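Local coordinates for protein DMATS type aromatic prenyltransferase (Micromonospora olivasterospora, PDB 6ZRY) that probably transfers a dimethylallyl group to C6 of the indole ring of tryptophan, which binds inside its ABBA-type barrel, at residues 132-137 with 146-151; 62-67 with 342-347. One frame throughout, in Å; residues are numbered along the deposited sequence.

Contact 1 (132-137 with 146-151)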
# COMPACT_ATOMS: atom_id res chain seq x y z
N TRP A 132 -9.62 2.58 1.35
CA TRP A 132 -8.88 2.63 0.09
C TRP A 132 -9.06 1.29 -0.62
O TRP A 132 -9.50 0.33 -0.01
CB TRP A 132 -7.41 2.97 0.30
CG TRP A 132 -7.12 4.39 0.66
CD1 TRP A 132 -7.99 5.44 0.73
CD2 TRP A 132 -5.85 4.91 1.08
NE1 TRP A 132 -7.33 6.58 1.11
CE2 TRP A 132 -6.03 6.28 1.37
CE3 TRP A 132 -4.59 4.34 1.25
CZ2 TRP A 132 -4.98 7.09 1.79
CZ3 TRP A 132 -3.55 5.14 1.68
CH2 TRP A 132 -3.75 6.50 1.96
N CYS A 133 -8.69 1.27 -1.87
CA CYS A 133 -8.82 0.17 -2.83
C CYS A 133 -7.41 -0.20 -3.30
O CYS A 133 -6.65 0.76 -3.54
CB CYS A 133 -9.64 0.70 -4.03
SG CYS A 133 -9.78 -0.47 -5.35
N SER A 134 -7.08 -1.49 -3.43
CA SER A 134 -5.90 -1.98 -4.19
C SER A 134 -6.40 -2.86 -5.35
O SER A 134 -7.16 -3.76 -5.09
CB SER A 134 -4.91 -2.71 -3.29
OG SER A 134 -3.78 -3.10 -4.01
N LEU A 135 -5.99 -2.54 -6.56
CA LEU A 135 -6.27 -3.30 -7.80
C LEU A 135 -5.02 -4.10 -8.12
O LEU A 135 -3.94 -3.48 -8.11
CB LEU A 135 -6.60 -2.34 -8.94
CG LEU A 135 -7.76 -1.37 -8.72
CD1 LEU A 135 -7.82 -0.34 -9.83
CD2 LEU A 135 -9.07 -2.09 -8.63
N VAL A 136 -5.14 -5.41 -8.31
CA VAL A 136 -3.96 -6.30 -8.46
C VAL A 136 -4.01 -6.97 -9.82
O VAL A 136 -4.98 -7.68 -10.07
CB VAL A 136 -3.90 -7.32 -7.33
CG1 VAL A 136 -2.68 -8.21 -7.45
CG2 VAL A 136 -3.97 -6.64 -5.96
N PHE A 137 -2.99 -6.76 -10.64
CA PHE A 137 -2.92 -7.21 -12.06
C PHE A 137 -1.72 -8.14 -12.28
O PHE A 137 -0.62 -7.84 -11.83
CB PHE A 137 -2.78 -6.02 -13.01
CG PHE A 137 -3.73 -4.88 -12.75
CD1 PHE A 137 -5.08 -5.09 -12.62
CD2 PHE A 137 -3.25 -3.57 -12.67
CE1 PHE A 137 -5.95 -4.03 -12.41
CE2 PHE A 137 -4.12 -2.51 -12.48
CZ PHE A 137 -5.46 -2.74 -12.34
N LYS A 146 -8.50 -5.62 -3.38
CA LYS A 146 -8.23 -5.61 -1.92
C LYS A 146 -8.78 -4.33 -1.36
O LYS A 146 -8.71 -3.29 -2.03
CB LYS A 146 -6.74 -5.70 -1.60
CG LYS A 146 -5.94 -6.64 -2.48
CD LYS A 146 -6.18 -8.08 -2.19
CE LYS A 146 -5.17 -8.99 -2.90
NZ LYS A 146 -4.81 -10.15 -2.05
N VAL A 147 -9.31 -4.41 -0.15
CA VAL A 147 -9.93 -3.28 0.58
C VAL A 147 -9.04 -2.95 1.78
O VAL A 147 -8.74 -3.88 2.58
CB VAL A 147 -11.35 -3.64 1.01
CG1 VAL A 147 -12.02 -2.50 1.75
CG2 VAL A 147 -12.16 -4.07 -0.20
N TYR A 148 -8.66 -1.69 1.90
CA TYR A 148 -7.79 -1.13 2.93
C TYR A 148 -8.65 -0.25 3.84
O TYR A 148 -9.04 0.85 3.40
CB TYR A 148 -6.66 -0.35 2.26
CG TYR A 148 -5.56 -1.23 1.79
CD1 TYR A 148 -5.74 -2.14 0.75
CD2 TYR A 148 -4.33 -1.22 2.42
CE1 TYR A 148 -4.72 -3.00 0.35
CE2 TYR A 148 -3.31 -2.06 2.04
CZ TYR A 148 -3.50 -2.96 1.01
OH TYR A 148 -2.45 -3.78 0.68
N LEU A 149 -8.97 -0.73 5.04
CA LEU A 149 -9.81 0.01 6.00
C LEU A 149 -8.90 0.72 6.99
O LEU A 149 -7.82 0.14 7.32
CB LEU A 149 -10.76 -0.94 6.71
CG LEU A 149 -11.71 -1.74 5.81
CD1 LEU A 149 -12.57 -2.68 6.64
CD2 LEU A 149 -12.60 -0.83 5.00
N ASN A 150 -9.31 1.89 7.44
CA ASN A 150 -8.56 2.70 8.44
C ASN A 150 -8.96 2.22 9.83
O ASN A 150 -10.10 2.43 10.24
CB ASN A 150 -8.84 4.21 8.29
CG ASN A 150 -8.03 5.04 9.27
OD1 ASN A 150 -7.18 4.53 9.99
ND2 ASN A 150 -8.28 6.35 9.27
N PRO A 151 -8.06 1.55 10.60
CA PRO A 151 -8.37 1.12 11.96
C PRO A 151 -8.65 2.30 12.88
O PRO A 151 -9.26 2.10 13.93
CB PRO A 151 -7.08 0.41 12.41
CG PRO A 151 -6.43 0.01 11.11
CD PRO A 151 -6.69 1.19 10.22
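Ser-134 sets its CB obliquely against the ring of Tyr-148, 3.7 Å from CE1, on a diagonal across the two strands. With CG trans to the carbonyl carbon (chi1 -81°), the tyrosine ring stands off the face shared with Trp-132, Ser-134 and Lys-146 and tilts toward the Ser-134 end, where a single serine carbon is small enough to let it lie. Lys-146, paired with Ser-134 across the strands, brings its CB to 3.9 Å from the serine CB. Its CG already lies 4.0 Å from Val-136 CG2, and the bend at chi2 (-74°) keeps the later chain, through CE, beside the same methyl. The aliphatic stem of the lysine thus runs obliquely past the beta-branched valine, while the ammonium goes on to a salt bridge with Asp-201. Trp-132 touches the other strand through its root, CB being 3.9 Å from Tyr-148 CB; its indole leads away into the tryptophan pocket and meets the ring of Phe-129. Strands 131-138 and 141-149 form a beta hairpin in the barrel wall of the ABBA fold. Trp-132 pairs with Tyr-148 and Ser-134 with Lys-146, each as a hydrogen-bonded antiparallel pair, with Cys-133 and Val-147 as the non-hydrogen-bonded pair between them. The shortest of the four backbone bonds, Trp-132 N to Tyr-148 O, is 2.7 Å; the bond from Ser-134 N to Lys-146 O, 2.8 Å, is nearly straight at 175°. Between these pairs Cys-133 CA adds a C-H contact to Lys-146 O at 3.6 Å. Cys-133 and Val-147 send their compact side chains to the other face, where the cysteine packs on Leu-35 of helix 26-36, a place that suits apolar groups. Tyr-148 OH is hydrogen-bonded to Tyr-213 OH, and its ring packs edge-to-face with Phe-197.

Contact 2 (62-67 with 342-347). With TRP (tryptophan), chain C.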
# COMPACT_ATOMS: atom_id res chain seq x y z
N GLU A 62 -1.41 5.37 -6.42
CA GLU A 62 0.04 5.03 -6.38
C GLU A 62 0.20 3.67 -7.06
O GLU A 62 -0.62 2.78 -6.80
CB GLU A 62 0.55 4.97 -4.95
CG GLU A 62 2.02 4.61 -4.86
CD GLU A 62 2.56 4.59 -3.45
OE1 GLU A 62 3.09 5.62 -2.98
OE2 GLU A 62 2.42 3.54 -2.82
N PHE A 63 1.18 3.53 -7.93
CA PHE A 63 1.49 2.29 -8.64
C PHE A 63 2.51 1.51 -7.83
O PHE A 63 3.22 2.11 -7.05
CB PHE A 63 2.06 2.60 -10.02
CG PHE A 63 1.15 3.39 -10.91
CD1 PHE A 63 0.00 2.81 -11.44
CD2 PHE A 63 1.42 4.72 -11.19
CE1 PHE A 63 -0.85 3.54 -12.28
CE2 PHE A 63 0.57 5.45 -12.02
CZ PHE A 63 -0.56 4.86 -12.56
N SER A 64 2.58 0.20 -8.04
CA SER A 64 3.70 -0.62 -7.55
C SER A 64 3.91 -1.81 -8.44
O SER A 64 2.93 -2.23 -9.13
CB SER A 64 3.50 -1.04 -6.09
OG SER A 64 2.32 -1.80 -5.92
N ILE A 65 5.13 -2.31 -8.45
CA ILE A 65 5.51 -3.52 -9.18
C ILE A 65 6.21 -4.45 -8.18
O ILE A 65 7.11 -4.02 -7.50
CB ILE A 65 6.30 -3.18 -10.45
CG1 ILE A 65 6.70 -4.45 -11.19
CG2 ILE A 65 7.46 -2.26 -10.19
CD1 ILE A 65 6.93 -4.21 -12.68
N ALA A 66 5.68 -5.65 -8.07
CA ALA A 66 6.15 -6.71 -7.17
C ALA A 66 6.90 -7.74 -8.00
O ALA A 66 6.28 -8.34 -8.88
CB ALA A 66 4.99 -7.32 -6.42
N PHE A 67 8.17 -7.94 -7.69
CA PHE A 67 9.01 -8.99 -8.29
C PHE A 67 8.94 -10.22 -7.41
O PHE A 67 9.20 -10.10 -6.22
CB PHE A 67 10.42 -8.47 -8.49
CG PHE A 67 10.46 -7.22 -9.31
CD1 PHE A 67 10.48 -7.29 -10.69
CD2 PHE A 67 10.51 -5.98 -8.70
CE1 PHE A 67 10.51 -6.13 -11.44
CE2 PHE A 67 10.57 -4.83 -9.46
CZ PHE A 67 10.59 -4.90 -10.83
N THR A 342 9.02 -5.35 -3.63
CA THR A 342 8.02 -4.47 -4.28
C THR A 342 8.53 -3.03 -4.32
O THR A 342 9.07 -2.56 -3.34
CB THR A 342 6.65 -4.56 -3.61
OG1 THR A 342 6.27 -5.94 -3.59
CG2 THR A 342 5.60 -3.76 -4.34
N VAL A 343 8.36 -2.38 -5.45
CA VAL A 343 8.80 -0.99 -5.68
C VAL A 343 7.54 -0.18 -5.91
O VAL A 343 6.71 -0.60 -6.72
CB VAL A 343 9.79 -0.91 -6.87
CG1 VAL A 343 10.36 0.48 -7.01
CG2 VAL A 343 10.91 -1.94 -6.73
N TYR A 344 7.40 0.92 -5.19
CA TYR A 344 6.18 1.76 -5.19
C TYR A 344 6.55 3.00 -5.98
O TYR A 344 7.55 3.68 -5.61
CB TYR A 344 5.70 1.99 -3.77
CG TYR A 344 5.35 0.73 -3.03
CD1 TYR A 344 6.34 -0.08 -2.54
CD2 TYR A 344 4.03 0.34 -2.83
CE1 TYR A 344 6.06 -1.25 -1.86
CE2 TYR A 344 3.73 -0.84 -2.17
CZ TYR A 344 4.75 -1.62 -1.66
OH TYR A 344 4.52 -2.80 -1.01
N LEU A 345 5.82 3.26 -7.06
CA LEU A 345 6.12 4.33 -8.03
C LEU A 345 5.01 5.39 -8.04
O LEU A 345 3.82 5.03 -8.23
CB LEU A 345 6.31 3.69 -9.41
CG LEU A 345 7.47 2.71 -9.51
CD1 LEU A 345 7.47 2.01 -10.88
CD2 LEU A 345 8.80 3.41 -9.29
N SER A 346 5.39 6.64 -7.81
CA SER A 346 4.47 7.78 -7.72
C SER A 346 4.04 8.26 -9.12
O SER A 346 4.86 8.36 -10.00
CB SER A 346 5.10 8.91 -6.96
OG SER A 346 5.50 8.48 -5.67
N ALA A 347 2.77 8.61 -9.26
CA ALA A 347 2.23 9.22 -10.49
C ALA A 347 2.86 10.59 -10.75
O ALA A 347 3.03 10.94 -11.90
CB ALA A 347 0.73 9.30 -10.37
N TRP C . 1.44 7.92 0.99
CA TRP C . 1.10 7.31 2.33
C TRP C . 2.38 7.11 3.14
O TRP C . 2.30 6.84 4.35
CB TRP C . 0.33 5.99 2.15
CG TRP C . 1.08 4.90 1.45
CD1 TRP C . 1.21 4.72 0.10
CD2 TRP C . 1.80 3.82 2.07
NE1 TRP C . 1.97 3.61 -0.16
CE2 TRP C . 2.34 3.03 1.02
CE3 TRP C . 2.04 3.43 3.39
CZ2 TRP C . 3.11 1.89 1.26
CZ3 TRP C . 2.80 2.30 3.63
CH2 TRP C . 3.32 1.54 2.58
OXT TRP C . 3.51 7.23 2.60
O HOH W 1 3.15 7.93 -4.42
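The rings of Phe-63, Phe-67 and Tyr-344 each take the opposite strand differently. Phe-63 turns an edge to the backbone, its CD2 3.8 Å from Leu-345 O near the ring plane, while Ala-347 CB approaches obliquely. Phe-67 receives CG2 of Val-343 in plane at its edge, CE2 being 4.0 Å away. Against the Tyr-344 ring three groups come in obliquely: Ser-64 CB, 3.6 Å from CD2, the carboxylate atom OE2 of Glu-62, and CZ2 of the bound tryptophan, so this ring lines the ligand's site; its phenol OH bonds to Ser-331 OG. Glu-62 reaches this place because its chain is extended as far as CD (chi1 180°), with the carboxylate turned across it (chi3 -93°). There OE2 accepts the indole N-H of the tryptophan, NE1 lying 2.7 Å away with 151° at the hydrogen, as in related indole prenyltransferases, where a glutamate binds the indole N-H. One water donates to Glu-62 OE1, at 2.7 Å, and to Ser-346 OG, so that both carboxylate oxygens are engaged and the group's rotation is probably restrained. Strands 61-68 and 341-346 come from far apart in the sequence, and their antiparallel pairing closes the ABBA barrel, the first strand against the last. Phe-63 with Leu-345 and Ile-65 with Val-343 are hydrogen-bonded pairs; Leu-345 N reaches Phe-63 O at 2.8 Å. At the non-hydrogen-bonded pairs, small Ser-64 and Ala-66 let the strands come close opposite Tyr-344 and Thr-342, with CA-CA distances of 4.2 and 4.1 Å; Thr-342 OG1, beside Ala-66 CB, is itself bonded to Arg-333. The opposite face is apolar, with Val-343 and Leu-345 packing on helix 305-315.

Contacts 1 and 2 belong to the same curled antiparallel sheet, with strand 71-79 bridging them: it pairs with 61-68 on one side and with 131-138 on the other. Their centres are 14 Å apart and their nearest atoms about 7 Å, so they do not touch. The bound tryptophan relates them, since Glu-62 of contact 2 holds its indole nitrogen, while the side chain of Trp-132 in contact 1 comes within about 4 Å of it; Arg-281 and Gly-53 also hydrogen-bond to the ligand. Di(hydroxyethyl)ether, probably from the crystallisation liquor, is found beside each contact: hydrogen-bonded to Ser-134 OG in contact 1, and about 4 Å from the Tyr-344 side chain in contact 2.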